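Local structure of PPC domain-containing protein (Pyrococcus horikoshii, 2DT4) at residues G77-H89 against I126-W138. The protein is of unknown function, a trimeric member of the plant- and prokaryote-conserved (PPC) domain family, a domain found in plants in AT-hook DNA-binding proteins. Numbering follows the deposited sequence.
Sequences GNVSLKDGEPFVH and IERKPTKYGLALW
Arg128 reaches from the segment 126-138 across the 77-89 hairpin, and its backbone N bonds Leu81 O (2.9 Å). CB packs beside Lys82 CB, CG passes Ser80 OG, and CD meets the Phe87 ring at CD2 (3.7 Å). NE donates to a water that also bonds Asn78 OD1, Phe87 O and Ser80 OG. At the tip, NH1 gives Asn78 OD1 a bond of 2.8 Å in the carbonyl plane, on a lone pair, with amide and guanidinium 22° apart; NH2 bonds Ala136 O of its own segment. His89 CG lies over one guanidinium face, its ring steeply inclined. Trp138 NE1 sits over the opposite face, above its centre, yet its N-H runs in the indole plane to Ser80 OG (2.9 Å, 166°). That hydroxyl is turned between its backbone N and carbonyl carbon (chi1 61°), within reach of both indole and water. Replacing Arg128 by an alanine is likely to leave Asn78 OD1 without this donor and Glu115 of a neighbouring subunit without its salt-bridge mate. With three edge partners fixing its rotation, the guanidinium ties the 77-89 hairpin to residues 126-138, and its buried charge is probably balanced by that glutamate across the subunit interface.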
loop_
_atom_site.group_PDB
_atom_site.type_symbol
_atom_site.label_atom_id
_atom_site.label_comp_id
_atom_site.label_asym_id
_atom_site.label_seq_id
_atom_site.Cartn_x
_atom_site.Cartn_y
_atom_site.Cartn_z
ATOM N N GLY A 77 -2.788 -2.429 -6.383
ATOM C CA GLY A 77 -3.515 -3.260 -7.307
ATOM C C GLY A 77 -2.656 -4.267 -8.019
ATOM O O GLY A 77 -1.567 -4.594 -7.579
ATOM N N ASN A 78 -3.170 -4.751 -9.141
ATOM C CA ASN A 78 -2.472 -5.804 -9.851
ATOM C C ASN A 78 -2.782 -5.751 -11.340
ATOM O O ASN A 78 -3.730 -5.097 -11.778
ATOM C CB ASN A 78 -2.837 -7.173 -9.233
ATOM C CG ASN A 78 -4.319 -7.415 -9.184
ATOM O OD1 ASN A 78 -4.966 -7.449 -10.239
ATOM N ND2 ASN A 78 -4.887 -7.524 -7.965
ATOM N N VAL A 79 -1.938 -6.437 -12.104
ATOM C CA VAL A 79 -2.094 -6.649 -13.544
ATOM C C VAL A 79 -2.190 -8.160 -13.753
ATOM O O VAL A 79 -1.434 -8.935 -13.151
ATOM C CB VAL A 79 -0.916 -6.063 -14.367
ATOM C CG1 VAL A 79 -1.196 -6.231 -15.860
ATOM C CG2 VAL A 79 -0.671 -4.588 -14.055
ATOM N N SER A 80 -3.150 -8.577 -14.571
ATOM C CA SER A 80 -3.312 -9.993 -14.889
ATOM C C SER A 80 -4.035 -10.128 -16.202
ATOM O O SER A 80 -4.682 -9.217 -16.649
ATOM C CB SER A 80 -4.006 -10.763 -13.757
ATOM O OG SER A 80 -5.295 -10.281 -13.484
ATOM N N LEU A 81 -3.872 -11.267 -16.834
ATOM C CA LEU A 81 -4.534 -11.529 -18.105
ATOM C C LEU A 81 -6.053 -11.536 -17.979
ATOM O O LEU A 81 -6.601 -12.150 -17.079
ATOM C CB LEU A 81 -4.062 -12.887 -18.624
ATOM C CG LEU A 81 -4.583 -13.483 -19.911
ATOM C CD1 LEU A 81 -4.118 -12.702 -21.113
ATOM C CD2 LEU A 81 -4.101 -14.935 -20.018
ATOM N N LYS A 82 -6.726 -10.838 -18.883
ATOM C CA LYS A 82 -8.176 -10.913 -19.019
ATOM C C LYS A 82 -8.479 -10.826 -20.511
ATOM O O LYS A 82 -8.060 -9.884 -21.189
ATOM C CB LYS A 82 -8.907 -9.792 -18.288
ATOM C CG LYS A 82 -10.439 -9.841 -18.351
ATOM C CD LYS A 82 -11.020 -8.639 -17.685
ATOM C CE LYS A 82 -12.537 -8.572 -17.700
ATOM N NZ LYS A 82 -12.966 -7.283 -17.023
ATOM N N ASP A 83 -9.198 -11.839 -21.000
ATOM C CA ASP A 83 -9.541 -11.926 -22.413
ATOM C C ASP A 83 -8.319 -11.685 -23.328
ATOM O O ASP A 83 -8.413 -10.962 -24.321
ATOM C CB ASP A 83 -10.668 -10.931 -22.711
ATOM C CG ASP A 83 -11.898 -11.113 -21.801
ATOM O OD1 ASP A 83 -12.243 -12.262 -21.445
ATOM O OD2 ASP A 83 -12.582 -10.145 -21.386
ATOM N N GLY A 84 -7.164 -12.219 -22.953
ATOM C CA GLY A 84 -5.991 -12.207 -23.823
ATOM C C GLY A 84 -5.053 -11.021 -23.702
ATOM O O GLY A 84 -4.052 -10.942 -24.420
ATOM N N GLU A 85 -5.398 -10.074 -22.830
ATOM C CA GLU A 85 -4.653 -8.836 -22.714
ATOM C C GLU A 85 -4.369 -8.522 -21.249
ATOM O O GLU A 85 -5.172 -8.867 -20.359
ATOM C CB GLU A 85 -5.464 -7.680 -23.300
ATOM C CG GLU A 85 -5.743 -7.818 -24.787
ATOM C CD GLU A 85 -4.510 -7.634 -25.648
ATOM O OE1 GLU A 85 -4.579 -7.988 -26.848
ATOM O OE2 GLU A 85 -3.474 -7.136 -25.158
ATOM N N PRO A 86 -3.272 -7.827 -20.973
ATOM C CA PRO A 86 -3.055 -7.400 -19.588
ATOM C C PRO A 86 -4.166 -6.462 -19.164
ATOM O O PRO A 86 -4.563 -5.559 -19.927
ATOM C CB PRO A 86 -1.694 -6.681 -19.631
ATOM C CG PRO A 86 -1.488 -6.316 -21.013
ATOM C CD PRO A 86 -2.179 -7.389 -21.842
ATOM N N PHE A 87 -4.648 -6.654 -17.939
ATOM C CA PHE A 87 -5.783 -5.948 -17.381
ATOM C C PHE A 87 -5.416 -5.435 -15.971
ATOM O O PHE A 87 -4.893 -6.176 -15.133
ATOM C CB PHE A 87 -7.003 -6.868 -17.295
ATOM C CG PHE A 87 -8.210 -6.215 -16.738
ATOM C CD1 PHE A 87 -9.059 -5.537 -17.567
ATOM C CD2 PHE A 87 -8.510 -6.277 -15.382
ATOM C CE1 PHE A 87 -10.208 -4.925 -17.064
ATOM C CE2 PHE A 87 -9.631 -5.648 -14.874
ATOM C CZ PHE A 87 -10.490 -4.987 -15.748
ATOM N N VAL A 88 -5.676 -4.154 -15.749
ATOM C CA VAL A 88 -5.265 -3.457 -14.533
ATOM C C VAL A 88 -6.458 -3.315 -13.588
ATOM O O VAL A 88 -7.519 -2.816 -13.971
ATOM C CB VAL A 88 -4.666 -2.083 -14.855
ATOM C CG1 VAL A 88 -3.986 -1.509 -13.604
ATOM C CG2 VAL A 88 -3.677 -2.187 -16.009
ATOM N N HIS A 89 -6.288 -3.792 -12.353
ATOM C CA HIS A 89 -7.317 -3.679 -11.319
ATOM C C HIS A 89 -6.676 -3.016 -10.133
ATOM O O HIS A 89 -5.711 -3.536 -9.585
ATOM C CB HIS A 89 -7.896 -5.031 -10.944
ATOM C CG HIS A 89 -9.060 -4.953 -10.015
ATOM N ND1 HIS A 89 -10.027 -3.972 -10.127
ATOM C CD2 HIS A 89 -9.401 -5.699 -8.933
ATOM C CE1 HIS A 89 -10.927 -4.139 -9.170
ATOM N NE2 HIS A 89 -10.576 -5.184 -8.444
ATOM N N ILE A 126 -2.716 -17.076 -14.140
ATOM C CA ILE A 126 -3.502 -16.351 -13.149
ATOM C C ILE A 126 -4.357 -15.389 -13.970
ATOM O O ILE A 126 -3.929 -14.320 -14.368
ATOM C CB ILE A 126 -2.656 -15.670 -12.025
ATOM C CG1 ILE A 126 -3.537 -15.007 -10.975
ATOM C CG2 ILE A 126 -1.646 -14.698 -12.575
ATOM C CD1 ILE A 126 -2.747 -14.526 -9.774
ATOM N N GLU A 127 -5.517 -15.874 -14.373
ATOM C CA GLU A 127 -6.355 -15.146 -15.329
ATOM C C GLU A 127 -7.731 -14.762 -14.786
ATOM O O GLU A 127 -8.370 -15.576 -14.073
ATOM C CB GLU A 127 -6.515 -16.117 -16.510
ATOM C CG GLU A 127 -7.287 -15.578 -17.700
ATOM C CD GLU A 127 -7.205 -16.488 -18.921
ATOM O OE1 GLU A 127 -6.475 -17.536 -18.899
ATOM O OE2 GLU A 127 -7.894 -16.134 -19.903
ATOM N N ARG A 128 -8.181 -13.545 -15.111
ATOM C CA ARG A 128 -9.506 -13.092 -14.713
ATOM C C ARG A 128 -10.545 -13.648 -15.669
ATOM O O ARG A 128 -10.467 -13.426 -16.879
ATOM C CB ARG A 128 -9.622 -11.587 -14.713
ATOM C CG ARG A 128 -8.817 -10.885 -13.663
ATOM C CD ARG A 128 -9.102 -9.400 -13.557
ATOM N NE ARG A 128 -8.273 -8.818 -12.501
ATOM C CZ ARG A 128 -8.512 -8.938 -11.195
ATOM N NH1 ARG A 128 -7.638 -8.422 -10.333
ATOM N NH2 ARG A 128 -9.581 -9.550 -10.724
ATOM N N LYS A 129 -11.485 -14.397 -15.128
ATOM C CA LYS A 129 -12.577 -14.955 -15.924
ATOM C C LYS A 129 -13.890 -14.613 -15.285
ATOM O O LYS A 129 -13.971 -14.394 -14.070
ATOM C CB LYS A 129 -12.425 -16.464 -16.081
ATOM C CG LYS A 129 -11.151 -16.886 -16.794
ATOM C CD LYS A 129 -11.015 -18.378 -16.965
ATOM C CE LYS A 129 -9.659 -18.779 -17.515
ATOM N NZ LYS A 129 -9.297 -20.215 -17.280
ATOM N N PRO A 130 -14.955 -14.575 -16.070
ATOM C CA PRO A 130 -16.277 -14.275 -15.506
ATOM C C PRO A 130 -16.708 -15.190 -14.373
ATOM O O PRO A 130 -16.368 -16.383 -14.349
ATOM C CB PRO A 130 -17.210 -14.462 -16.710
ATOM C CG PRO A 130 -16.341 -14.218 -17.881
ATOM C CD PRO A 130 -15.028 -14.813 -17.530
ATOM N N THR A 131 -17.481 -14.619 -13.447
ATOM C CA THR A 131 -18.018 -15.370 -12.316
ATOM C C THR A 131 -19.486 -14.976 -12.132
ATOM O O THR A 131 -19.966 -14.009 -12.687
ATOM C CB THR A 131 -17.254 -15.132 -10.980
ATOM O OG1 THR A 131 -17.465 -13.782 -10.554
ATOM C CG2 THR A 131 -15.751 -15.292 -11.159
ATOM N N LYS A 132 -20.162 -15.755 -11.324
ATOM C CA LYS A 132 -21.572 -15.539 -11.023
ATOM C C LYS A 132 -21.781 -14.170 -10.379
ATOM O O LYS A 132 -22.844 -13.554 -10.534
ATOM C CB LYS A 132 -22.066 -16.658 -10.102
ATOM C CG LYS A 132 -21.274 -16.824 -8.812
ATOM C CD LYS A 132 -21.891 -17.827 -7.849
ATOM C CE LYS A 132 -20.830 -18.345 -6.878
ATOM N NZ LYS A 132 -21.372 -19.071 -5.696
ATOM N N TYR A 133 -20.745 -13.659 -9.711
ATOM C CA TYR A 133 -20.858 -12.346 -9.068
ATOM C C TYR A 133 -20.923 -11.174 -10.055
ATOM O O TYR A 133 -21.277 -10.072 -9.680
ATOM C CB TYR A 133 -19.719 -12.114 -8.057
ATOM C CG TYR A 133 -19.281 -13.293 -7.192
ATOM C CD1 TYR A 133 -18.076 -13.940 -7.430
ATOM C CD2 TYR A 133 -20.043 -13.723 -6.106
ATOM C CE1 TYR A 133 -17.654 -15.012 -6.643
ATOM C CE2 TYR A 133 -19.631 -14.786 -5.298
ATOM C CZ TYR A 133 -18.426 -15.429 -5.567
ATOM O OH TYR A 133 -17.987 -16.491 -4.783
ATOM N N GLY A 134 -20.563 -11.389 -11.317
ATOM C CA GLY A 134 -20.433 -10.330 -12.272
ATOM C C GLY A 134 -19.082 -9.651 -12.169
ATOM O O GLY A 134 -18.903 -8.585 -12.719
ATOM N N LEU A 135 -18.149 -10.287 -11.463
ATOM C CA LEU A 135 -16.767 -9.821 -11.398
ATOM C C LEU A 135 -15.881 -10.798 -12.152
ATOM O O LEU A 135 -16.096 -11.997 -12.060
ATOM C CB LEU A 135 -16.279 -9.779 -9.959
ATOM C CG LEU A 135 -17.033 -8.788 -9.086
ATOM C CD1 LEU A 135 -16.758 -9.060 -7.650
ATOM C CD2 LEU A 135 -16.652 -7.381 -9.448
ATOM N N ALA A 136 -14.848 -10.277 -12.817
ATOM C CA ALA A 136 -13.872 -11.141 -13.498
ATOM C C ALA A 136 -12.774 -11.421 -12.488
ATOM O O ALA A 136 -12.080 -10.493 -12.063
ATOM C CB ALA A 136 -13.314 -10.479 -14.717
ATOM N N LEU A 137 -12.684 -12.678 -12.075
ATOM C CA LEU A 137 -11.729 -13.059 -11.011
ATOM C C LEU A 137 -10.842 -14.222 -11.376
ATOM O O LEU A 137 -11.157 -15.018 -12.255
ATOM C CB LEU A 137 -12.547 -13.497 -9.785
ATOM C CG LEU A 137 -13.546 -12.470 -9.215
ATOM C CD1 LEU A 137 -14.406 -13.026 -8.136
ATOM C CD2 LEU A 137 -12.825 -11.213 -8.750
ATOM N N TRP A 138 -9.716 -14.338 -10.674
ATOM C CA TRP A 138 -8.823 -15.479 -10.781
ATOM C C TRP A 138 -9.449 -16.703 -10.107
ATOM O O TRP A 138 -10.304 -16.560 -9.236
ATOM C CB TRP A 138 -7.520 -15.205 -10.011
ATOM C CG TRP A 138 -6.857 -13.894 -10.338
ATOM C CD1 TRP A 138 -6.847 -13.244 -11.515
ATOM C CD2 TRP A 138 -6.140 -13.080 -9.416
ATOM N NE1 TRP A 138 -6.155 -12.063 -11.398
ATOM C CE2 TRP A 138 -5.704 -11.948 -10.110
ATOM C CE3 TRP A 138 -5.800 -13.213 -8.070
ATOM C CZ2 TRP A 138 -4.954 -10.938 -9.499
ATOM C CZ3 TRP A 138 -5.094 -12.198 -7.453
ATOM C CH2 TRP A 138 -4.653 -11.085 -8.178
HETATM O O HOH W 1 -5.651 -7.530 -12.831
HETATM O O HOH W 2 -1.886 -13.168 -15.711
HETATM O O HOH W 3 -9.785 -14.244 -19.447
HETATM O O HOH W 4 -13.111 -12.172 -18.433
#